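Local coordinates for protein neutral ceramidase (Pseudomonas aeruginosa, PDB 2ZWS) that hydrolyses the N-acyl linkage of ceramides to give sphingosine and free fatty acid, and also catalyses the reverse synthesis, at residues I395-P409 against Y475-R487. Numbering follows the deposited sequence.
Sequences IQMFRIGQLELLGAP and YQQLFVDMAVALR
Phe479 lays its ring between Ile395 and Leu406, which lie over opposite faces. Ile395 CG2 stands 3.9 Å from the Phe479 ring centroid and 20° off its normal, which qualifies as a CH-pi contact; CG2 reaches this face because it is anti to the backbone N, while CG1 lies beside that N and carries CD1 to the edge of the Tyr475 ring. Leu406 CD2 lies over the other face, with Leu406 CG 3.7 Å from Phe479 CD1. The rim meets polar atoms nearly in its plane: Gly407 O is 3.4 Å from Phe479 CZ, and Gln396 O comes up to CE1. Gln396 O also accepts the backbone N-H of Gly407, so the ring edge abuts the hairpin where its two strands are already paired.

Further along, in the conformer described here, one of two modelled for Met397, this side chain runs antiparallel alongside Met482, with Met397 SD 3.7 Å from Met482 CG, and its CE continues to Ala483 CB and Leu486 CD1. Met482 CG is anti to the backbone N (chi1 -178°), and the bend at chi3 brings CE against Ile395 CG2.

The polar link is a water that donates to Glu404 OE2 (2.9 Å) and to Ala483 O (2.7 Å); Glu404 OE1 is held by Ser428 of helix 414-428. Ile395, Met397, Glu404 and Leu406 point toward the helix and Gln396 and Phe398 away, so it packs on one face of the antiparallel hairpin; the axes of strand 395-400 and the helix approach to 9.0 Å at 40°. Pro409, packed on Tyr475, has its side chain within about 7 Å of those of Tyr445 and Gln68, inferred substrate-binding residues. Every touching residue is buried and direct contacts are largely apolar, consistent with a helix held mainly by apolar burial and van der Waals contact, with water satisfying polar atoms at one margin.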
ATOM      1  N   ILE A 395      12.021  -3.703  13.284  1.00 11.27           N
ATOM      2  CA  ILE A 395      12.661  -4.758  12.519  1.00 11.97           C
ATOM      3  C   ILE A 395      11.913  -6.042  12.920  1.00 11.48           C
ATOM      4  O   ILE A 395      11.713  -6.298  14.119  1.00 11.88           O
ATOM      5  CB  ILE A 395      14.161  -4.886  12.898  1.00 11.65           C
ATOM      6  CG1 ILE A 395      14.959  -3.575  12.626  1.00 11.70           C
ATOM      7  CG2 ILE A 395      14.789  -6.111  12.218  1.00 13.63           C
ATOM      8  CD1 ILE A 395      14.938  -3.166  11.174  1.00 15.93           C
ATOM      9  N   GLN A 396      11.499  -6.849  11.941  1.00 10.85           N
ATOM     10  CA  GLN A 396      10.657  -7.994  12.214  1.00 10.77           C
ATOM     11  C   GLN A 396      10.966  -9.110  11.237  1.00 11.22           C
ATOM     12  O   GLN A 396      11.254  -8.858  10.048  1.00 10.96           O
ATOM     13  CB  GLN A 396       9.196  -7.574  12.047  1.00 11.64           C
ATOM     14  CG  GLN A 396       8.205  -8.659  12.498  1.00 10.82           C
ATOM     15  CD  GLN A 396       6.788  -8.177  12.367  1.00 13.23           C
ATOM     16  OE1 GLN A 396       6.425  -7.651  11.323  1.00 13.61           O
ATOM     17  NE2 GLN A 396       5.978  -8.331  13.435  1.00 13.09           N
ATOM     18  N   MET A 397      10.850 -10.343  11.735  1.00 12.22           N
ATOM     19  CA  MET A 397      10.961 -11.538  10.901  0.50 12.01           C
ATOM     20  C   MET A 397       9.951 -12.568  11.358  1.00 12.66           C
ATOM     21  O   MET A 397       9.761 -12.768  12.567  1.00 12.80           O
ATOM     22  CB  MET A 397      12.351 -12.173  10.983  0.50 11.91           C
ATOM     23  CG  MET A 397      13.485 -11.339  10.433  0.50 12.36           C
ATOM     24  SD  MET A 397      15.117 -12.088  10.628  0.50 12.92           S
ATOM     25  CE  MET A 397      14.879 -13.646   9.763  0.50 11.12           C
ATOM     26  N   PHE A 398       9.268 -13.185  10.385  1.00 12.27           N
ATOM     27  CA  PHE A 398       8.419 -14.348  10.650  1.00 12.59           C
ATOM     28  C   PHE A 398       9.139 -15.572  10.102  1.00 13.48           C
ATOM     29  O   PHE A 398       9.750 -15.503   9.035  1.00 13.82           O
ATOM     30  CB  PHE A 398       7.094 -14.275   9.887  1.00 13.27           C
ATOM     31  CG  PHE A 398       6.080 -13.316  10.459  1.00 11.81           C
ATOM     32  CD1 PHE A 398       6.292 -12.642  11.664  1.00 11.89           C
ATOM     33  CD2 PHE A 398       4.882 -13.122   9.787  1.00 12.00           C
ATOM     34  CE1 PHE A 398       5.338 -11.756  12.168  1.00 12.78           C
ATOM     35  CE2 PHE A 398       3.909 -12.255  10.301  1.00 12.13           C
ATOM     36  CZ  PHE A 398       4.135 -11.588  11.490  1.00 12.40           C
ATOM     37  N   ARG A 399       9.057 -16.683  10.824  1.00 13.51           N
ATOM     38  CA  ARG A 399       9.426 -17.966  10.246  1.00 13.91           C
ATOM     39  C   ARG A 399       8.112 -18.714   9.967  1.00 14.50           C
ATOM     40  O   ARG A 399       7.254 -18.836  10.859  1.00 14.37           O
ATOM     41  CB  ARG A 399      10.289 -18.799  11.205  1.00 14.70           C
ATOM     42  CG  ARG A 399      10.411 -20.237  10.682  1.00 15.94           C
ATOM     43  CD  ARG A 399      11.308 -21.117  11.508  1.00 17.48           C
ATOM     44  NE  ARG A 399      11.489 -22.381  10.793  1.00 17.35           N
ATOM     45  CZ  ARG A 399      12.546 -23.186  10.928  1.00 19.93           C
ATOM     46  NH1 ARG A 399      13.509 -22.889  11.799  1.00 21.16           N
ATOM     47  NH2 ARG A 399      12.625 -24.296  10.200  1.00 21.00           N
ATOM     48  N   ILE A 400       7.954 -19.183   8.727  1.00 14.83           N
ATOM     49  CA  ILE A 400       6.783 -19.950   8.337  1.00 15.52           C
ATOM     50  C   ILE A 400       7.322 -21.252   7.721  1.00 15.06           C
ATOM     51  O   ILE A 400       7.677 -21.278   6.541  1.00 15.31           O
ATOM     52  CB  ILE A 400       5.875 -19.159   7.330  1.00 16.21           C
ATOM     53  CG1 ILE A 400       5.488 -17.775   7.884  1.00 16.10           C
ATOM     54  CG2 ILE A 400       4.639 -19.964   7.004  1.00 17.26           C
ATOM     55  CD1 ILE A 400       4.895 -16.835   6.816  1.00 16.34           C
ATOM     56  N   GLY A 401       7.468 -22.301   8.539  1.00 15.20           N
ATOM     57  CA  GLY A 401       8.158 -23.509   8.065  1.00 15.80           C
ATOM     58  C   GLY A 401       9.571 -23.217   7.570  1.00 14.91           C
ATOM     59  O   GLY A 401      10.369 -22.572   8.280  1.00 16.10           O
ATOM     60  N   GLN A 402       9.900 -23.653   6.352  1.00 14.05           N
ATOM     61  CA  GLN A 402      11.253 -23.376   5.811  1.00 14.12           C
ATOM     62  C   GLN A 402      11.389 -21.981   5.200  1.00 14.17           C
ATOM     63  O   GLN A 402      12.410 -21.668   4.572  1.00 14.57           O
ATOM     64  CB  GLN A 402      11.644 -24.439   4.770  1.00 14.16           C
ATOM     65  CG  GLN A 402      10.868 -24.342   3.440  1.00 15.30           C
ATOM     66  CD  GLN A 402       9.634 -25.246   3.336  1.00 16.70           C
ATOM     67  OE1 GLN A 402       9.337 -25.761   2.245  1.00 19.51           O
ATOM     68  NE2 GLN A 402       8.893 -25.399   4.419  1.00 14.29           N
ATOM     69  N   LEU A 403      10.349 -21.160   5.354  1.00 14.73           N
ATOM     70  CA  LEU A 403      10.365 -19.774   4.858  0.60 13.95           C
ATOM     71  C   LEU A 403      10.662 -18.793   5.962  1.00 13.68           C
ATOM     72  O   LEU A 403      10.208 -18.966   7.088  1.00 14.62           O
ATOM     73  CB  LEU A 403       8.996 -19.368   4.324  0.60 14.00           C
ATOM     74  CG  LEU A 403       8.332 -20.297   3.334  0.60 13.27           C
ATOM     75  CD1 LEU A 403       7.012 -19.654   2.881  0.60 14.77           C
ATOM     76  CD2 LEU A 403       9.246 -20.571   2.152  0.60 11.80           C
ATOM     77  N   GLU A 404      11.419 -17.755   5.628  1.00 13.14           N
ATOM     78  CA  GLU A 404      11.493 -16.598   6.523  1.00 14.17           C
ATOM     79  C   GLU A 404      11.061 -15.381   5.756  1.00 13.72           C
ATOM     80  O   GLU A 404      11.456 -15.198   4.611  1.00 15.32           O
ATOM     81  CB  GLU A 404      12.887 -16.374   7.097  1.00 14.95           C
ATOM     82  CG  GLU A 404      13.161 -17.206   8.318  1.00 18.10           C
ATOM     83  CD  GLU A 404      14.542 -16.953   8.927  1.00 17.17           C
ATOM     84  OE1 GLU A 404      15.496 -16.577   8.190  1.00 20.27           O
ATOM     85  OE2 GLU A 404      14.667 -17.164  10.152  1.00 21.44           O
ATOM     86  N   LEU A 405      10.233 -14.571   6.407  1.00 12.99           N
ATOM     87  CA  LEU A 405       9.660 -13.387   5.801  1.00 13.90           C
ATOM     88  C   LEU A 405      10.156 -12.208   6.635  1.00 13.12           C
ATOM     89  O   LEU A 405       9.956 -12.155   7.846  1.00 14.22           O
ATOM     90  CB  LEU A 405       8.133 -13.508   5.844  1.00 13.03           C
ATOM     91  CG  LEU A 405       7.318 -12.290   5.419  1.00 14.51           C
ATOM     92  CD1 LEU A 405       7.606 -11.874   3.962  1.00 14.60           C
ATOM     93  CD2 LEU A 405       5.833 -12.528   5.628  1.00 15.26           C
ATOM     94  N   LEU A 406      10.850 -11.281   5.993  1.00 13.30           N
ATOM     95  CA  LEU A 406      11.370 -10.111   6.684  1.00 13.92           C
ATOM     96  C   LEU A 406      10.505  -8.906   6.405  1.00 13.17           C
ATOM     97  O   LEU A 406      10.118  -8.670   5.255  1.00 13.27           O
ATOM     98  CB  LEU A 406      12.776  -9.772   6.197  1.00 13.78           C
ATOM     99  CG  LEU A 406      13.998 -10.618   6.592  1.00 17.69           C
ATOM    100  CD1 LEU A 406      13.791 -12.102   6.585  1.00 19.26           C
ATOM    101  CD2 LEU A 406      15.205 -10.247   5.692  1.00 17.14           C
ATOM    102  N   GLY A 407      10.202  -8.142   7.460  1.00 12.83           N
ATOM    103  CA  GLY A 407       9.434  -6.915   7.290  1.00 12.13           C
ATOM    104  C   GLY A 407      10.390  -5.754   7.551  1.00 11.97           C
ATOM    105  O   GLY A 407      10.880  -5.592   8.684  1.00 11.09           O
ATOM    106  N   ALA A 408      10.665  -4.960   6.514  1.00 11.91           N
ATOM    107  CA  ALA A 408      11.611  -3.853   6.596  1.00 12.65           C
ATOM    108  C   ALA A 408      10.915  -2.515   6.335  1.00 11.95           C
ATOM    109  O   ALA A 408      10.183  -2.397   5.342  1.00 12.99           O
ATOM    110  CB  ALA A 408      12.738  -4.087   5.614  1.00 13.54           C
ATOM    111  N   PRO A 409      11.165  -1.509   7.212  1.00 11.57           N
ATOM    112  CA  PRO A 409      10.423  -0.246   7.179  1.00 12.18           C
ATOM    113  C   PRO A 409      10.908   0.829   6.222  1.00 12.21           C
ATOM    114  O   PRO A 409      10.996   2.011   6.594  1.00 12.69           O
ATOM    115  CB  PRO A 409      10.543   0.255   8.625  1.00 11.65           C
ATOM    116  CG  PRO A 409      11.958  -0.211   9.033  1.00 11.93           C
ATOM    117  CD  PRO A 409      12.077  -1.583   8.377  1.00 11.64           C
ATOM    118  N   TYR A 475      20.925  -2.026   8.475  1.00 13.27           N
ATOM    119  CA  TYR A 475      19.798  -2.965   8.305  1.00 12.50           C
ATOM    120  C   TYR A 475      20.292  -4.401   8.159  1.00 13.44           C
ATOM    121  O   TYR A 475      19.686  -5.320   8.689  1.00 13.16           O
ATOM    122  CB  TYR A 475      18.954  -2.577   7.109  1.00 13.16           C
ATOM    123  CG  TYR A 475      17.959  -1.482   7.367  1.00 12.67           C
ATOM    124  CD1 TYR A 475      16.796  -1.727   8.106  1.00 12.15           C
ATOM    125  CD2 TYR A 475      18.153  -0.202   6.837  1.00 12.42           C
ATOM    126  CE1 TYR A 475      15.864  -0.724   8.323  1.00 13.47           C
ATOM    127  CE2 TYR A 475      17.224   0.801   7.021  1.00 13.04           C
ATOM    128  CZ  TYR A 475      16.065   0.533   7.773  1.00 14.17           C
ATOM    129  OH  TYR A 475      15.103   1.500   7.969  1.00 14.40           O
ATOM    130  N   GLN A 476      21.410  -4.602   7.457  1.00 13.70           N
ATOM    131  CA  GLN A 476      21.900  -5.956   7.287  1.00 14.42           C
ATOM    132  C   GLN A 476      22.305  -6.545   8.648  1.00 14.41           C
ATOM    133  O   GLN A 476      21.942  -7.687   8.964  1.00 15.31           O
ATOM    134  CB  GLN A 476      23.077  -5.993   6.307  1.00 14.46           C
ATOM    135  CG  GLN A 476      23.463  -7.382   5.855  1.00 16.54           C
ATOM    136  CD  GLN A 476      24.241  -7.368   4.560  1.00 18.61           C
ATOM    137  OE1 GLN A 476      23.861  -6.689   3.599  1.00 19.73           O
ATOM    138  NE2 GLN A 476      25.330  -8.137   4.516  1.00 20.23           N
ATOM    139  N   GLN A 477      23.003  -5.757   9.451  1.00 15.01           N
ATOM    140  CA  GLN A 477      23.386  -6.192  10.799  1.00 14.41           C
ATOM    141  C   GLN A 477      22.164  -6.540  11.642  1.00 14.18           C
ATOM    142  O   GLN A 477      22.142  -7.571  12.311  1.00 14.72           O
ATOM    143  CB  GLN A 477      24.134  -5.076  11.500  1.00 15.78           C
ATOM    144  CG  GLN A 477      24.450  -5.362  12.954  1.00 17.32           C
ATOM    145  CD  GLN A 477      25.292  -4.273  13.536  1.00 20.19           C
ATOM    146  OE1 GLN A 477      24.826  -3.480  14.363  1.00 24.53           O
ATOM    147  NE2 GLN A 477      26.522  -4.184  13.071  1.00 19.69           N
ATOM    148  N   LEU A 478      21.159  -5.661  11.599  1.00 13.54           N
ATOM    149  CA  LEU A 478      19.951  -5.851  12.405  1.00 13.57           C
ATOM    150  C   LEU A 478      19.214  -7.137  12.031  1.00 13.71           C
ATOM    151  O   LEU A 478      18.783  -7.910  12.915  1.00 14.28           O
ATOM    152  CB  LEU A 478      19.038  -4.638  12.270  1.00 13.86           C
ATOM    153  CG  LEU A 478      19.589  -3.347  12.887  1.00 15.41           C
ATOM    154  CD1 LEU A 478      18.718  -2.160  12.515  1.00 14.49           C
ATOM    155  CD2 LEU A 478      19.758  -3.437  14.386  1.00 15.88           C
ATOM    156  N   PHE A 479      19.036  -7.353  10.732  1.00 12.92           N
ATOM    157  CA  PHE A 479      18.390  -8.579  10.268  1.00 13.24           C
ATOM    158  C   PHE A 479      19.218  -9.835  10.508  1.00 13.37           C
ATOM    159  O   PHE A 479      18.664 -10.897  10.827  1.00 14.18           O
ATOM    160  CB  PHE A 479      17.955  -8.437   8.807  1.00 12.69           C
ATOM    161  CG  PHE A 479      16.668  -7.673   8.637  1.00 11.14           C
ATOM    162  CD1 PHE A 479      15.463  -8.239   9.065  1.00 12.51           C
ATOM    163  CD2 PHE A 479      16.638  -6.397   8.058  1.00 12.32           C
ATOM    164  CE1 PHE A 479      14.250  -7.558   8.930  1.00 12.53           C
ATOM    165  CE2 PHE A 479      15.380  -5.715   7.913  1.00 10.58           C
ATOM    166  CZ  PHE A 479      14.199  -6.315   8.364  1.00 12.69           C
ATOM    167  N   VAL A 480      20.538  -9.758  10.322  1.00 13.38           N
ATOM    168  CA  VAL A 480      21.360 -10.944  10.598  1.00 15.22           C
ATOM    169  C   VAL A 480      21.299 -11.297  12.083  1.00 14.98           C
ATOM    170  O   VAL A 480      21.097 -12.481  12.443  1.00 16.31           O
ATOM    171  CB  VAL A 480      22.812 -10.753  10.111  1.00 15.95           C
ATOM    172  CG1 VAL A 480      23.746 -11.811  10.741  1.00 17.34           C
ATOM    173  CG2 VAL A 480      22.821 -10.858   8.601  1.00 16.34           C
ATOM    174  N   ASP A 481      21.416 -10.286  12.941  1.00 16.07           N
ATOM    175  CA  ASP A 481      21.367 -10.536  14.382  1.00 16.32           C
ATOM    176  C   ASP A 481      20.016 -11.170  14.781  1.00 15.67           C
ATOM    177  O   ASP A 481      19.968 -12.100  15.599  1.00 15.67           O
ATOM    178  CB  ASP A 481      21.675  -9.258  15.182  1.00 17.32           C
ATOM    179  CG  ASP A 481      23.161  -8.848  15.110  1.00 18.54           C
ATOM    180  OD1 ASP A 481      23.975  -9.614  14.542  1.00 21.57           O
ATOM    181  OD2 ASP A 481      23.512  -7.762  15.636  1.00 20.83           O
ATOM    182  N   MET A 482      18.927 -10.702  14.160  1.00 14.71           N
ATOM    183  CA  MET A 482      17.598 -11.255  14.443  1.00 14.79           C
ATOM    184  C   MET A 482      17.513 -12.701  13.960  1.00 14.94           C
ATOM    185  O   MET A 482      16.975 -13.553  14.657  1.00 15.65           O
ATOM    186  CB  MET A 482      16.511 -10.402  13.790  1.00 14.28           C
ATOM    187  CG  MET A 482      15.108 -10.929  14.108  1.00 15.51           C
ATOM    188  SD  MET A 482      13.865  -9.678  13.705  1.00 15.11           S
ATOM    189  CE  MET A 482      14.080  -8.543  15.089  1.00 14.36           C
ATOM    190  N   ALA A 483      18.075 -12.980  12.781  1.00 14.99           N
ATOM    191  CA  ALA A 483      18.068 -14.338  12.217  1.00 15.43           C
ATOM    192  C   ALA A 483      18.840 -15.293  13.135  1.00 16.09           C
ATOM    193  O   ALA A 483      18.433 -16.441  13.352  1.00 15.58           O
ATOM    194  CB  ALA A 483      18.698 -14.338  10.811  1.00 16.37           C
ATOM    195  N   VAL A 484      19.984 -14.833  13.641  1.00 15.77           N
ATOM    196  CA  VAL A 484      20.784 -15.638  14.569  1.00 16.79           C
ATOM    197  C   VAL A 484      20.003 -15.902  15.853  1.00 16.22           C
ATOM    198  O   VAL A 484      19.962 -17.039  16.329  1.00 16.74           O
ATOM    199  CB  VAL A 484      22.125 -14.952  14.876  1.00 16.63           C
ATOM    200  CG1 VAL A 484      22.851 -15.632  16.092  1.00 17.14           C
ATOM    201  CG2 VAL A 484      23.025 -14.987  13.627  1.00 18.10           C
ATOM    202  N   ALA A 485      19.352 -14.872  16.401  1.00 16.04           N
ATOM    203  CA  ALA A 485      18.473 -15.095  17.569  1.00 15.96           C
ATOM    204  C   ALA A 485      17.392 -16.171  17.329  1.00 15.74           C
ATOM    205  O   ALA A 485      17.175 -17.040  18.169  1.00 16.79           O
ATOM    206  CB  ALA A 485      17.845 -13.776  18.025  1.00 16.11           C
ATOM    207  N   LEU A 486      16.704 -16.095  16.185  1.00 15.55           N
ATOM    208  CA  LEU A 486      15.743 -17.144  15.798  1.00 16.47           C
ATOM    209  C   LEU A 486      16.400 -18.509  15.766  1.00 16.46           C
ATOM    210  O   LEU A 486      15.872 -19.473  16.318  1.00 17.09           O
ATOM    211  CB  LEU A 486      15.150 -16.844  14.413  1.00 17.38           C
ATOM    212  CG  LEU A 486      13.865 -16.047  14.441  1.00 19.97           C
ATOM    213  CD1 LEU A 486      13.645 -15.364  13.099  1.00 21.64           C
ATOM    214  CD2 LEU A 486      12.682 -16.911  14.830  1.00 21.82           C
ATOM    215  N   ARG A 487      17.566 -18.591  15.119  1.00 15.72           N
ATOM    216  CA  ARG A 487      18.266 -19.858  14.955  1.00 16.42           C
ATOM    217  C   ARG A 487      18.590 -20.473  16.313  1.00 16.32           C
ATOM    218  O   ARG A 487      18.446 -21.688  16.497  1.00 17.34           O
ATOM    219  CB  ARG A 487      19.564 -19.640  14.190  1.00 16.54           C
ATOM    220  CG  ARG A 487      20.368 -20.941  13.910  1.00 16.21           C
ATOM    221  CD  ARG A 487      21.649 -20.585  13.199  1.00 16.75           C
ATOM    222  NE  ARG A 487      22.612 -19.931  14.090  1.00 19.27           N
ATOM    223  CZ  ARG A 487      23.562 -19.083  13.709  1.00 19.62           C
ATOM    224  NH1 ARG A 487      23.671 -18.688  12.437  1.00 18.10           N
ATOM    225  NH2 ARG A 487      24.406 -18.606  14.618  1.00 21.84           N
TER
HETATM  226  O   HOH W   1      17.100 -17.972  11.508  1.00 28.07           O